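Local atomic coordinates of DNA-entry nuclease inhibitor (Bacillus subtilis subsp. subtilis, PDB entry 4MQD), a protein that inhibits the DNA-entry nuclease and takes part in making cells competent to be transformed by donor DNA. Residues L63-L66 with N67-E70; H91-S94 with I95-R99; T115-A118 with E119-D122. All coordinates share one frame; numbering follows the deposited sequence.

Interaction 1: residues L63-L66 with N67-E70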
ATOM      1  N   LEU A  63      11.485   1.467   8.115  1.00 25.03           N
ATOM      2  CA  LEU A  63      11.816   1.553   6.688  1.00 25.38           C
ATOM      3  C   LEU A  63      11.816   3.012   6.262  1.00 24.61           C
ATOM      4  O   LEU A  63      10.752   3.602   6.054  1.00 23.62           O
ATOM      5  CB  LEU A  63      10.811   0.770   5.837  1.00 26.27           C
ATOM      6  CG  LEU A  63      11.137  -0.699   5.579  1.00 28.53           C
ATOM      7  CD1 LEU A  63      11.308  -1.451   6.891  1.00 30.33           C
ATOM      8  CD2 LEU A  63      10.055  -1.337   4.720  1.00 28.29           C
ATOM      9  N   PHE A  64      13.003   3.595   6.137  1.00 24.09           N
ATOM     10  CA  PHE A  64      13.115   4.987   5.720  1.00 25.01           C
ATOM     11  C   PHE A  64      13.277   5.072   4.209  1.00 25.29           C
ATOM     12  O   PHE A  64      14.015   4.283   3.614  1.00 25.90           O
ATOM     13  CB  PHE A  64      14.283   5.681   6.417  1.00 25.88           C
ATOM     14  CG  PHE A  64      14.208   7.177   6.350  1.00 27.87           C
ATOM     15  CD1 PHE A  64      13.382   7.878   7.214  1.00 28.77           C
ATOM     16  CD2 PHE A  64      14.942   7.884   5.407  1.00 29.40           C
ATOM     17  CE1 PHE A  64      13.297   9.258   7.148  1.00 29.97           C
ATOM     18  CE2 PHE A  64      14.864   9.264   5.336  1.00 29.47           C
ATOM     19  CZ  PHE A  64      14.039   9.952   6.207  1.00 30.69           C
ATOM     20  N   ARG A  65      12.579   6.027   3.597  1.00 25.22           N
ATOM     21  CA  ARG A  65      12.626   6.236   2.151  1.00 25.13           C
ATOM     22  C   ARG A  65      12.691   7.718   1.807  1.00 25.61           C
ATOM     23  O   ARG A  65      12.180   8.558   2.549  1.00 27.83           O
ATOM     24  CB  ARG A  65      11.386   5.642   1.488  1.00 25.63           C
ATOM     25  CG  ARG A  65      11.242   4.140   1.644  1.00 25.67           C
ATOM     26  CD  ARG A  65       9.932   3.666   1.048  1.00 25.99           C
ATOM     27  NE  ARG A  65       9.727   2.240   1.262  1.00 27.18           N
ATOM     28  CZ  ARG A  65       8.641   1.567   0.892  1.00 28.93           C
ATOM     29  NH1 ARG A  65       7.633   2.183   0.281  1.00 29.82           N
ATOM     30  NH2 ARG A  65       8.561   0.264   1.139  1.00 30.42           N
ATOM     31  N   LEU A  66      13.317   8.019   0.671  1.00 26.08           N
ATOM     32  CA  LEU A  66      13.375   9.374   0.129  1.00 26.96           C
ATOM     33  C   LEU A  66      12.730   9.389  -1.260  1.00 28.56           C
ATOM     34  O   LEU A  66      13.203   8.711  -2.175  1.00 28.15           O
ATOM     35  CB  LEU A  66      14.828   9.846   0.043  1.00 27.66           C
ATOM     36  CG  LEU A  66      15.110  11.218  -0.583  1.00 28.51           C
ATOM     37  CD1 LEU A  66      14.363  12.332   0.134  1.00 28.43           C
ATOM     38  CD2 LEU A  66      16.605  11.491  -0.585  1.00 29.26           C
ATOM     39  N   ASN A  67      11.649  10.159  -1.398  1.00 29.43           N
ATOM     40  CA  ASN A  67      10.928  10.316  -2.667  1.00 30.04           C
ATOM     41  C   ASN A  67      10.494   8.994  -3.299  1.00 30.86           C
ATOM     42  O   ASN A  67      10.633   8.794  -4.507  1.00 31.97           O
ATOM     43  CB  ASN A  67      11.760  11.135  -3.661  1.00 29.67           C
ATOM     44  CG  ASN A  67      12.041  12.541  -3.165  1.00 29.94           C
ATOM     45  OD1 ASN A  67      11.151  13.216  -2.647  1.00 31.61           O
ATOM     46  ND2 ASN A  67      13.278  12.996  -3.330  1.00 29.04           N
ATOM     47  N   SER A  68       9.964   8.097  -2.474  1.00 31.55           N
ATOM     48  CA  SER A  68       9.443   6.829  -2.964  1.00 33.24           C
ATOM     49  C   SER A  68       8.079   7.042  -3.608  1.00 34.82           C
ATOM     50  O   SER A  68       7.270   7.827  -3.113  1.00 35.83           O
ATOM     51  CB  SER A  68       9.319   5.817  -1.826  1.00 32.54           C
ATOM     52  OG  SER A  68       8.791   4.589  -2.297  1.00 32.86           O
ATOM     53  N   SER A  69       7.841   6.349  -4.718  1.00 38.09           N
ATOM     54  CA  SER A  69       6.532   6.331  -5.366  1.00 41.09           C
ATOM     55  C   SER A  69       5.842   4.979  -5.178  1.00 41.74           C
ATOM     56  O   SER A  69       4.745   4.766  -5.701  1.00 45.05           O
ATOM     57  CB  SER A  69       6.673   6.646  -6.858  1.00 44.60           C
ATOM     58  OG  SER A  69       7.454   5.663  -7.517  1.00 50.49           O
ATOM     59  N   GLU A  70       6.482   4.069  -4.443  1.00 38.28           N
ATOM     60  CA  GLU A  70       5.880   2.774  -4.135  1.00 38.35           C
ATOM     61  C   GLU A  70       4.697   2.980  -3.203  1.00 36.02           C
ATOM     62  O   GLU A  70       4.854   3.518  -2.107  1.00 35.53           O
ATOM     63  CB  GLU A  70       6.888   1.827  -3.470  1.00 40.90           C
ATOM     64  CG  GLU A  70       7.880   1.180  -4.426  1.00 44.30           C
ATOM     65  CD  GLU A  70       8.612  -0.004  -3.811  1.00 47.77           C
ATOM     66  OE1 GLU A  70       8.603  -0.147  -2.568  1.00 48.12           O
ATOM     67  OE2 GLU A  70       9.201  -0.798  -4.577  1.00 55.13           O
TER
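The aliphatic stem of Arg65 lies against Ser68, with Arg65 CD 3.6 Å from Ser68 CB, where the chain leaves strand 59-66 and enters an ST turn. In that turn Ser68 OG accepts a hydrogen bond from Glu70 N at 3.2 Å. OG, anti to the backbone N of Ser68 (chi1 179°), stands beside its own carbonyl carbon and thereby reaches forward to the amide two residues on, and serine is small enough for the arginine methylenes to pass beside it. Arg65 is extended from CG to NE, which carries its guanidinium past Ser68 to Glu70. There the two side chains cross at about a right angle, their flat groups turned 79° apart, and Glu70 OE1 sits over one face of the guanidinium, 3.7 Å from Arg65 NH2. No N-H points at the oxygen, so this long salt bridge is an attraction of charges alone. Asp36 of the second subunit brings a like charge close to Glu70, which Arg65 may help to offset. A methionine in place of Arg65 would probably leave Glu70 without its mate and facing that neighbouring carboxylate with less compensation. At the strand end, Asn67 has positive phi and psi, a conformation asparagine tolerates well, and the kink lays its side chain beside that of Leu66, both pointing the same way. The amide group of Asn67 is held by Met4 O, which accepts from ND2, and by Ser134 N, which donates to OD1. Leu66 is buried and packs on Lys6 and Trp8 of the neighbouring strand 6-14. Its methyl CD1 also lies 3.7 Å from Asn67 ND2, so the apolar branch flanks the nitrogen of the tethered amide.

Interaction 2: residues H91-S94 with I95-R99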
ATOM      1  N   HIS A  91      18.353  11.682  12.658  1.00 28.10           N
ATOM      2  CA  HIS A  91      18.352  10.472  13.476  1.00 27.03           C
ATOM      3  C   HIS A  91      16.929   9.995  13.720  1.00 25.98           C
ATOM      4  O   HIS A  91      15.983  10.779  13.672  1.00 24.98           O
ATOM      5  CB  HIS A  91      19.015  10.720  14.831  1.00 27.66           C
ATOM      6  CG  HIS A  91      20.466  11.074  14.746  1.00 29.38           C
ATOM      7  ND1 HIS A  91      21.404  10.240  14.177  1.00 29.74           N
ATOM      8  CD2 HIS A  91      21.142  12.163  15.179  1.00 30.42           C
ATOM      9  CE1 HIS A  91      22.596  10.808  14.252  1.00 30.60           C
ATOM     10  NE2 HIS A  91      22.463  11.975  14.856  1.00 30.93           N
ATOM     11  N   ILE A  92      16.791   8.697  13.972  1.00 26.14           N
ATOM     12  CA  ILE A  92      15.540   8.123  14.454  1.00 25.30           C
ATOM     13  C   ILE A  92      15.868   7.273  15.672  1.00 24.74           C
ATOM     14  O   ILE A  92      16.839   6.514  15.662  1.00 24.36           O
ATOM     15  CB  ILE A  92      14.832   7.274  13.380  1.00 24.88           C
ATOM     16  CG1 ILE A  92      14.536   8.135  12.145  1.00 25.22           C
ATOM     17  CG2 ILE A  92      13.555   6.666  13.948  1.00 25.00           C
ATOM     18  CD1 ILE A  92      13.792   7.418  11.037  1.00 25.75           C
ATOM     19  N   GLU A  93      15.067   7.413  16.723  1.00 24.30           N
ATOM     20  CA  GLU A  93      15.362   6.765  17.993  1.00 24.82           C
ATOM     21  C   GLU A  93      14.132   6.711  18.896  1.00 25.33           C
ATOM     22  O   GLU A  93      13.297   7.617  18.881  1.00 26.28           O
ATOM     23  CB  GLU A  93      16.492   7.519  18.708  1.00 25.04           C
ATOM     24  CG  GLU A  93      17.115   6.759  19.870  1.00 25.01           C
ATOM     25  CD  GLU A  93      18.254   7.506  20.539  1.00 24.08           C
ATOM     26  OE1 GLU A  93      18.813   8.443  19.929  1.00 24.40           O
ATOM     27  OE2 GLU A  93      18.594   7.148  21.686  1.00 24.19           O
ATOM     28  N   SER A  94      14.022   5.629  19.663  1.00 26.16           N
ATOM     29  CA  SER A  94      13.040   5.527  20.734  1.00 28.11           C
ATOM     30  C   SER A  94      13.792   5.660  22.055  1.00 30.42           C
ATOM     31  O   SER A  94      15.009   5.825  22.066  1.00 33.65           O
ATOM     32  CB  SER A  94      12.293   4.194  20.664  1.00 26.64           C
ATOM     33  OG  SER A  94      11.200   4.175  21.566  1.00 24.65           O
ATOM     34  N   ILE A  95      13.074   5.584  23.167  1.00 31.92           N
ATOM     35  CA  ILE A  95      13.685   5.803  24.475  1.00 33.04           C
ATOM     36  C   ILE A  95      14.593   4.626  24.855  1.00 34.44           C
ATOM     37  O   ILE A  95      14.132   3.493  25.000  1.00 40.84           O
ATOM     38  CB  ILE A  95      12.610   6.084  25.543  1.00 33.23           C
ATOM     39  CG1 ILE A  95      11.918   7.417  25.220  1.00 34.39           C
ATOM     40  CG2 ILE A  95      13.223   6.142  26.937  1.00 31.70           C
ATOM     41  CD1 ILE A  95      10.508   7.536  25.744  1.00 35.95           C
HETATM   42  N   MSE A  96      15.888   4.921  24.982  1.00 33.19           N
HETATM   43  CA  MSE A  96      16.941   3.942  25.315  1.00 35.65           C
HETATM   44  C   MSE A  96      17.211   2.933  24.219  1.00 30.59           C
HETATM   45  O   MSE A  96      17.854   1.913  24.464  1.00 29.30           O
HETATM   46  CB  MSE A  96      16.666   3.196  26.626  1.00 38.93           C
HETATM   47  CG  MSE A  96      16.434   4.126  27.810  1.00 42.43           C
HETATM   48 SE   MSE A  96      18.156   4.802  28.492  1.00 48.17          SE
HETATM   49  CE  MSE A  96      17.424   6.506  29.127  1.00 52.24           C
ATOM     50  N   SER A  97      16.753   3.208  23.000  1.00 27.92           N
ATOM     51  CA  SER A  97      17.001   2.316  21.869  1.00 26.49           C
ATOM     52  C   SER A  97      18.340   2.646  21.225  1.00 26.50           C
ATOM     53  O   SER A  97      19.030   3.577  21.648  1.00 23.53           O
ATOM     54  CB  SER A  97      15.893   2.457  20.822  1.00 26.01           C
ATOM     55  OG  SER A  97      16.050   3.650  20.069  1.00 24.06           O
ATOM     56  N   LYS A  98      18.699   1.882  20.197  1.00 28.09           N
ATOM     57  CA  LYS A  98      19.815   2.244  19.325  1.00 28.86           C
ATOM     58  C   LYS A  98      19.462   3.533  18.592  1.00 27.26           C
ATOM     59  O   LYS A  98      18.285   3.799  18.329  1.00 26.30           O
ATOM     60  CB  LYS A  98      20.095   1.143  18.300  1.00 32.17           C
ATOM     61  CG  LYS A  98      20.602  -0.156  18.903  1.00 36.55           C
ATOM     62  CD  LYS A  98      21.002  -1.164  17.832  1.00 41.10           C
ATOM     63  CE  LYS A  98      19.794  -1.749  17.120  1.00 44.08           C
ATOM     64  NZ  LYS A  98      20.178  -2.830  16.170  1.00 48.42           N
ATOM     65  N   ARG A  99      20.478   4.331  18.276  1.00 25.90           N
ATOM     66  CA  ARG A  99      20.282   5.541  17.487  1.00 25.21           C
ATOM     67  C   ARG A  99      20.481   5.220  16.010  1.00 26.28           C
ATOM     68  O   ARG A  99      21.569   4.823  15.597  1.00 27.35           O
ATOM     69  CB  ARG A  99      21.247   6.644  17.922  1.00 25.03           C
ATOM     70  CG  ARG A  99      21.119   7.921  17.102  1.00 25.73           C
ATOM     71  CD  ARG A  99      21.968   9.051  17.654  1.00 26.52           C
ATOM     72  NE  ARG A  99      21.318   9.740  18.769  1.00 27.09           N
ATOM     73  CZ  ARG A  99      21.693  10.926  19.247  1.00 27.60           C
ATOM     74  NH1 ARG A  99      22.721  11.579  18.714  1.00 28.20           N
ATOM     75  NH2 ARG A  99      21.031  11.469  20.264  1.00 28.23           N
TER
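Ser97 OG reaches back across the turn to Ser94 N, accepting its hydrogen bond at 2.9 Å, and this is the compact part of the contact. A second bond, from Ser97 N to Ser94 O at 3.3 Å, closes a type II beta turn over Ser94 to Ser97. Ser97 OG stands between its own backbone N and carbonyl carbon (chi1 76°), which swings it inward over Ser94; a serine suits a place where one short hydroxyl must serve the opposing backbone. Glu93 CG packs 3.3 Å from that same oxygen. The hydroxyl of buried Ser94 is taken up by Gln19 O and Ser16 N, tying the turn to the start of strand 19-24. Met96, a selenomethionine in the crystal, has the positive phi that the third position of a type II turn calls for, and its side chain leads out to solvent, as does that of Lys98. Arg99 marks the more open flank. Its chain runs extended to CD, which lies over the centre of the His91 ring in a CH-pi contact, 3.8 Å from the centroid; the bend at chi3 then turns NE toward Glu93. The imidazole is steadied by a hydrogen bond between His91 ND1 and Leu100 O, and Phe23 meets it as well. Beyond CD, Arg99 NE gives a nearly linear bond (174°) to Glu93 OE1, 3.1 Å away in the guanidinium plane, while the carboxylate is turned well out of that plane. Arginine thus offers methylenes to the ring and an N-H to the acid. Arg99 is exposed and Glu93 partly so, and water probably screens their ion pair; within the turn itself the bonds joining Ser94 and Ser97 do the holding.

Interaction 3: residues T115-A118 with E119-D122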
ATOM      1  N   THR A 115       1.877   3.154   9.599  1.00 23.87           N
ATOM      2  CA  THR A 115       1.947   2.098  10.605  1.00 24.63           C
ATOM      3  C   THR A 115       1.480   0.779   9.993  1.00 25.00           C
ATOM      4  O   THR A 115       0.314   0.645   9.617  1.00 25.55           O
ATOM      5  CB  THR A 115       1.075   2.427  11.832  1.00 25.09           C
ATOM      6  OG1 THR A 115       1.542   3.639  12.437  1.00 24.86           O
ATOM      7  CG2 THR A 115       1.129   1.300  12.858  1.00 24.90           C
ATOM      8  N   VAL A 116       2.399  -0.180   9.893  1.00 25.16           N
ATOM      9  CA  VAL A 116       2.113  -1.503   9.336  1.00 25.98           C
ATOM     10  C   VAL A 116       2.338  -2.563  10.418  1.00 26.73           C
ATOM     11  O   VAL A 116       3.474  -2.988  10.643  1.00 27.43           O
ATOM     12  CB  VAL A 116       3.015  -1.806   8.118  1.00 26.07           C
ATOM     13  CG1 VAL A 116       2.602  -3.115   7.454  1.00 25.63           C
ATOM     14  CG2 VAL A 116       2.969  -0.655   7.122  1.00 26.60           C
ATOM     15  N   PRO A 117       1.260  -2.993  11.100  1.00 28.19           N
ATOM     16  CA  PRO A 117       1.410  -3.999  12.160  1.00 27.71           C
ATOM     17  C   PRO A 117       1.974  -5.324  11.649  1.00 26.68           C
ATOM     18  O   PRO A 117       1.846  -5.633  10.464  1.00 25.56           O
ATOM     19  CB  PRO A 117      -0.019  -4.194  12.684  1.00 28.63           C
ATOM     20  CG  PRO A 117      -0.799  -3.030  12.186  1.00 29.70           C
ATOM     21  CD  PRO A 117      -0.142  -2.577  10.923  1.00 28.59           C
ATOM     22  N   ALA A 118       2.583  -6.092  12.551  1.00 26.40           N
ATOM     23  CA  ALA A 118       3.224  -7.370  12.214  1.00 27.62           C
ATOM     24  C   ALA A 118       2.357  -8.249  11.316  1.00 28.06           C
ATOM     25  O   ALA A 118       2.842  -8.835  10.347  1.00 27.57           O
ATOM     26  CB  ALA A 118       3.577  -8.126  13.488  1.00 28.11           C
ATOM     27  N   GLU A 119       1.073  -8.315  11.651  1.00 29.16           N
ATOM     28  CA  GLU A 119       0.084  -9.107  10.919  1.00 30.60           C
ATOM     29  C   GLU A 119      -0.040  -8.729   9.433  1.00 31.08           C
ATOM     30  O   GLU A 119      -0.419  -9.567   8.614  1.00 30.25           O
ATOM     31  CB  GLU A 119      -1.272  -8.952  11.611  1.00 32.68           C
ATOM     32  CG  GLU A 119      -2.359  -9.889  11.121  1.00 34.25           C
ATOM     33  CD  GLU A 119      -3.586  -9.864  12.012  1.00 35.15           C
ATOM     34  OE1 GLU A 119      -3.757  -8.898  12.788  1.00 32.88           O
ATOM     35  OE2 GLU A 119      -4.386 -10.813  11.932  1.00 40.22           O
HETATM   36  N   MSE A 120       0.268  -7.475   9.101  1.00 32.71           N
HETATM   37  CA  MSE A 120       0.230  -6.985   7.714  1.00 32.94           C
HETATM   38  C   MSE A 120       1.587  -6.869   7.070  1.00 32.35           C
HETATM   39  O   MSE A 120       1.678  -6.686   5.857  1.00 33.99           O
HETATM   40  CB  MSE A 120      -0.358  -5.578   7.686  1.00 34.50           C
HETATM   41  CG  MSE A 120      -1.857  -5.569   7.920  1.00 35.61           C
HETATM   42 SE   MSE A 120      -2.430  -3.688   7.995  1.00 37.34          SE
HETATM   43  CE  MSE A 120      -4.364  -4.005   8.194  1.00 42.17           C
ATOM     44  N   SER A 121       2.653  -6.953   7.862  1.00 32.22           N
ATOM     45  CA  SER A 121       4.010  -6.751   7.352  1.00 31.67           C
ATOM     46  C   SER A 121       4.631  -8.056   6.876  1.00 33.54           C
ATOM     47  O   SER A 121       4.475  -9.096   7.520  1.00 35.69           O
ATOM     48  CB  SER A 121       4.904  -6.134   8.429  1.00 29.58           C
ATOM     49  OG  SER A 121       6.212  -5.910   7.931  1.00 26.67           O
ATOM     50  N   ASP A 122       5.358  -7.990   5.762  1.00 35.10           N
ATOM     51  CA  ASP A 122       6.107  -9.144   5.261  1.00 36.75           C
ATOM     52  C   ASP A 122       7.413  -9.363   6.039  1.00 36.22           C
ATOM     53  O   ASP A 122       8.119 -10.346   5.808  1.00 34.93           O
ATOM     54  CB  ASP A 122       6.372  -9.020   3.753  1.00 39.22           C
ATOM     55  CG  ASP A 122       7.295  -7.860   3.392  1.00 41.71           C
ATOM     56  OD1 ASP A 122       7.662  -7.059   4.278  1.00 47.78           O
ATOM     57  OD2 ASP A 122       7.652  -7.752   2.201  1.00 42.41           O
TER
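Two overlapping turns follow directly on strand 107-116: Met120 N bonds to Pro117 O at 2.8 Å, and Ser121 N bonds to Ala118 O at 3.1 Å, with Ala118 and Glu119 both in helical backbone conformation. Pro117 O also receives a weak second bond from Ser121 N, so one carbonyl gathers two amides. Proline fits the first place: its extended backbone carries the strand direction up to the turn, whose bend Ala118 and Glu119 make, and the N-H it lacks is not called on by either turn. Its ring lies alongside the selenomethionine chain of Met120, pointing the same way, and Pro117 CD comes 3.9 Å from Met120 SE. The Met120 chain can run out beside the ring because it is extended beyond CG. Val116 CG1 meets Met120 CB, also at 3.9 Å, as the two side chains cross. That methyl, anti to the backbone N of Val116 (chi1 -174°), equally touches Ser121 CB. Buried Ser121 turns its hydroxyl to Thr127 OG1 and Leu123 N, and Ala118 N is bonded to Asp126 OD1. Buried Val116 thus gives the turn an apolar methyl to pack on, Ser121 a compact polar anchor. The arrangement is that of consecutive tight turns opening the loop of a beta hairpin, here the one joining the antiparallel neighbours 107-116 and 127-134 of the mixed sheet.

All three interactions are loop departures, each where a strand ends, and they follow one another along the chain. Interactions 1 and 3 belong to the mixed sheet, with centres about 17 Å apart and nearest atoms about 6 Å apart; each has an acidic residue, Glu70 and Asp122 respectively, close to the second subunit. Interaction 2 lies in the antiparallel sheet, on the other side of the chain's centre from interaction 1, about 20 Å between centres. Yet their strands meet in the interior, where Phe64 CD1 touches Ile92 CD1 at 3.9 Å, joining the two sheets. Interactions 2 and 3 remain apart, about 21 Å between centres and 12 Å between nearest atoms.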